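Local coordinates for protein lysozyme (Penaeus vannamei, PDB 6UKC) that probably cleaves the beta-1,4 linkages of bacterial peptidoglycan and of chitodextrins as a C-type lysozyme of glycosyl hydrolase family 22, at residues I45-N48 with S52-Y55. Residues are numbered along the deposited sequence; the frame is centred on the assembly and turned at random.
Sequences INRN and STDY
I45 CD1 approaches the Y55 ring obliquely, 3.9 Å from Y55 CE2, while T53 CG2 sits over one face of that ring, offset toward its rim. I45 CG1 lies anti to its own nitrogen (chi1 -165°), a torsion that carries this branch to T53 CG2 at 3.5 Å. The same carbon lies loosely over the rim of one face of the R47 guanidinium. On the other face of the sheet, where D54 projects, the flat amide of N48 and the carboxylate of D54 meet with their planes 52° apart. N48 ND2 gives a hydrogen to D54 OD2 at 2.8 Å; the acceptor lies almost in the amide plane, whereas the donor stands well above the carboxylate plane. The same nitrogen also makes a long, weak bond to S52 OG, a hydroxyl held more firmly by N50. D54 OD1 is bonded to N61, so both carboxylate oxygens are engaged and the group's rotation is probably restricted.

The backbones form the first beta hairpin of the small three-stranded antiparallel sheet found in the beta domain of C-type lysozymes; the axes of strands 45-47 and 53-55 come within 4.6 Å, their N-to-C directions 174° apart. N46 and D54 are the hydrogen-bonded pair: N46 N reaches D54 O at 3.0 Å, and D54 N returns a bond to N46 O. I45–Y55 and R47–T53 flank it as non-hydrogen-bonded pairs. Past the end of strand 45-47 a single backbone bond, N48 N to S52 O at 2.9 Å, joins the next pair, while T53 N bonds to the side-chain OD1 of N62, just past strand 60-61.

R47 runs alongside T53, extended from CG to NE, which places NE 2.6 Å from the O of a water that accepts its hydrogen. That water's O lies 2.9 Å from T53 OG1, bridging the two side chains.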
loop_
_atom_site.group_PDB
_atom_site.type_symbol
_atom_site.label_atom_id
_atom_site.label_comp_id
_atom_site.label_asym_id
_atom_site.label_seq_id
_atom_site.Cartn_x
_atom_site.Cartn_y
_atom_site.Cartn_z
ATOM N N ILE A 45 -0.411 -8.792 8.760
ATOM C CA ILE A 45 -1.321 -8.170 9.764
ATOM C C ILE A 45 -0.529 -7.861 11.033
ATOM O O ILE A 45 0.254 -8.723 11.457
ATOM C CB ILE A 45 -2.538 -9.077 10.055
ATOM C CG1 ILE A 45 -3.632 -8.299 10.794
ATOM C CG2 ILE A 45 -2.147 -10.365 10.792
ATOM C CD1 ILE A 45 -4.873 -9.115 11.095
ATOM N N ASN A 46 -0.709 -6.673 11.607
ATOM C CA ASN A 46 0.068 -6.232 12.792
ATOM C C ASN A 46 -0.872 -5.552 13.779
ATOM O O ASN A 46 -1.511 -4.520 13.431
ATOM C CB ASN A 46 1.254 -5.349 12.411
ATOM C CG ASN A 46 2.441 -6.179 11.964
ATOM O OD1 ASN A 46 3.212 -6.683 12.785
ATOM N ND2 ASN A 46 2.570 -6.356 10.658
ATOM N N ARG A 47 -0.945 -6.134 14.969
ATOM C CA ARG A 47 -1.842 -5.677 16.046
ATOM C C ARG A 47 -1.020 -4.757 16.928
ATOM O O ARG A 47 -0.131 -5.265 17.602
ATOM C CB ARG A 47 -2.463 -6.873 16.765
ATOM C CG ARG A 47 -3.367 -7.676 15.845
ATOM C CD ARG A 47 -4.155 -8.800 16.482
ATOM N NE ARG A 47 -4.906 -9.457 15.416
ATOM C CZ ARG A 47 -4.459 -10.460 14.668
ATOM N NH1 ARG A 47 -3.262 -10.977 14.881
ATOM N NH2 ARG A 47 -5.226 -10.958 13.714
ATOM N N ASN A 48 -1.334 -3.465 16.900
ATOM C CA ASN A 48 -0.537 -2.417 17.576
ATOM C C ASN A 48 -0.946 -2.283 19.043
ATOM O O ASN A 48 -1.978 -2.858 19.437
ATOM C CB ASN A 48 -0.656 -1.117 16.791
ATOM C CG ASN A 48 -0.186 -1.370 15.378
ATOM O OD1 ASN A 48 0.775 -2.117 15.185
ATOM N ND2 ASN A 48 -0.907 -0.847 14.398
ATOM N N SER A 52 -5.250 -0.732 17.561
ATOM C CA SER A 52 -5.538 -0.675 16.108
ATOM C C SER A 52 -4.782 -1.812 15.422
ATOM O O SER A 52 -3.932 -2.457 16.064
ATOM C CB SER A 52 -5.201 0.664 15.526
ATOM O OG SER A 52 -3.798 0.826 15.406
ATOM N N THR A 53 -5.124 -2.089 14.179
ATOM C CA THR A 53 -4.541 -3.207 13.402
ATOM C C THR A 53 -4.164 -2.662 12.029
ATOM O O THR A 53 -4.947 -1.845 11.476
ATOM C CB THR A 53 -5.501 -4.403 13.324
ATOM O OG1 THR A 53 -5.682 -4.846 14.672
ATOM C CG2 THR A 53 -4.992 -5.539 12.463
ATOM N N ASP A 54 -3.006 -3.094 11.524
ATOM C CA ASP A 54 -2.562 -2.803 10.135
ATOM C C ASP A 54 -2.872 -4.045 9.284
ATOM O O ASP A 54 -2.566 -5.175 9.761
ATOM C CB ASP A 54 -1.095 -2.377 10.182
ATOM C CG ASP A 54 -0.868 -1.111 10.992
ATOM O OD1 ASP A 54 -1.700 -0.185 10.854
ATOM O OD2 ASP A 54 0.117 -1.060 11.764
ATOM N N TYR A 55 -3.459 -3.862 8.093
ATOM C CA TYR A 55 -3.977 -4.974 7.255
ATOM C C TYR A 55 -3.361 -5.000 5.847
ATOM O O TYR A 55 -3.326 -3.976 5.129
ATOM C CB TYR A 55 -5.500 -4.867 7.117
ATOM C CG TYR A 55 -6.299 -5.115 8.373
ATOM C CD1 TYR A 55 -6.579 -4.084 9.267
ATOM C CD2 TYR A 55 -6.787 -6.383 8.662
ATOM C CE1 TYR A 55 -7.345 -4.308 10.403
ATOM C CE2 TYR A 55 -7.543 -6.627 9.799
ATOM C CZ TYR A 55 -7.849 -5.579 10.654
ATOM O OH TYR A 55 -8.577 -5.826 11.778
HETATM O O HOH W 1 -6.642 -7.509 15.023
#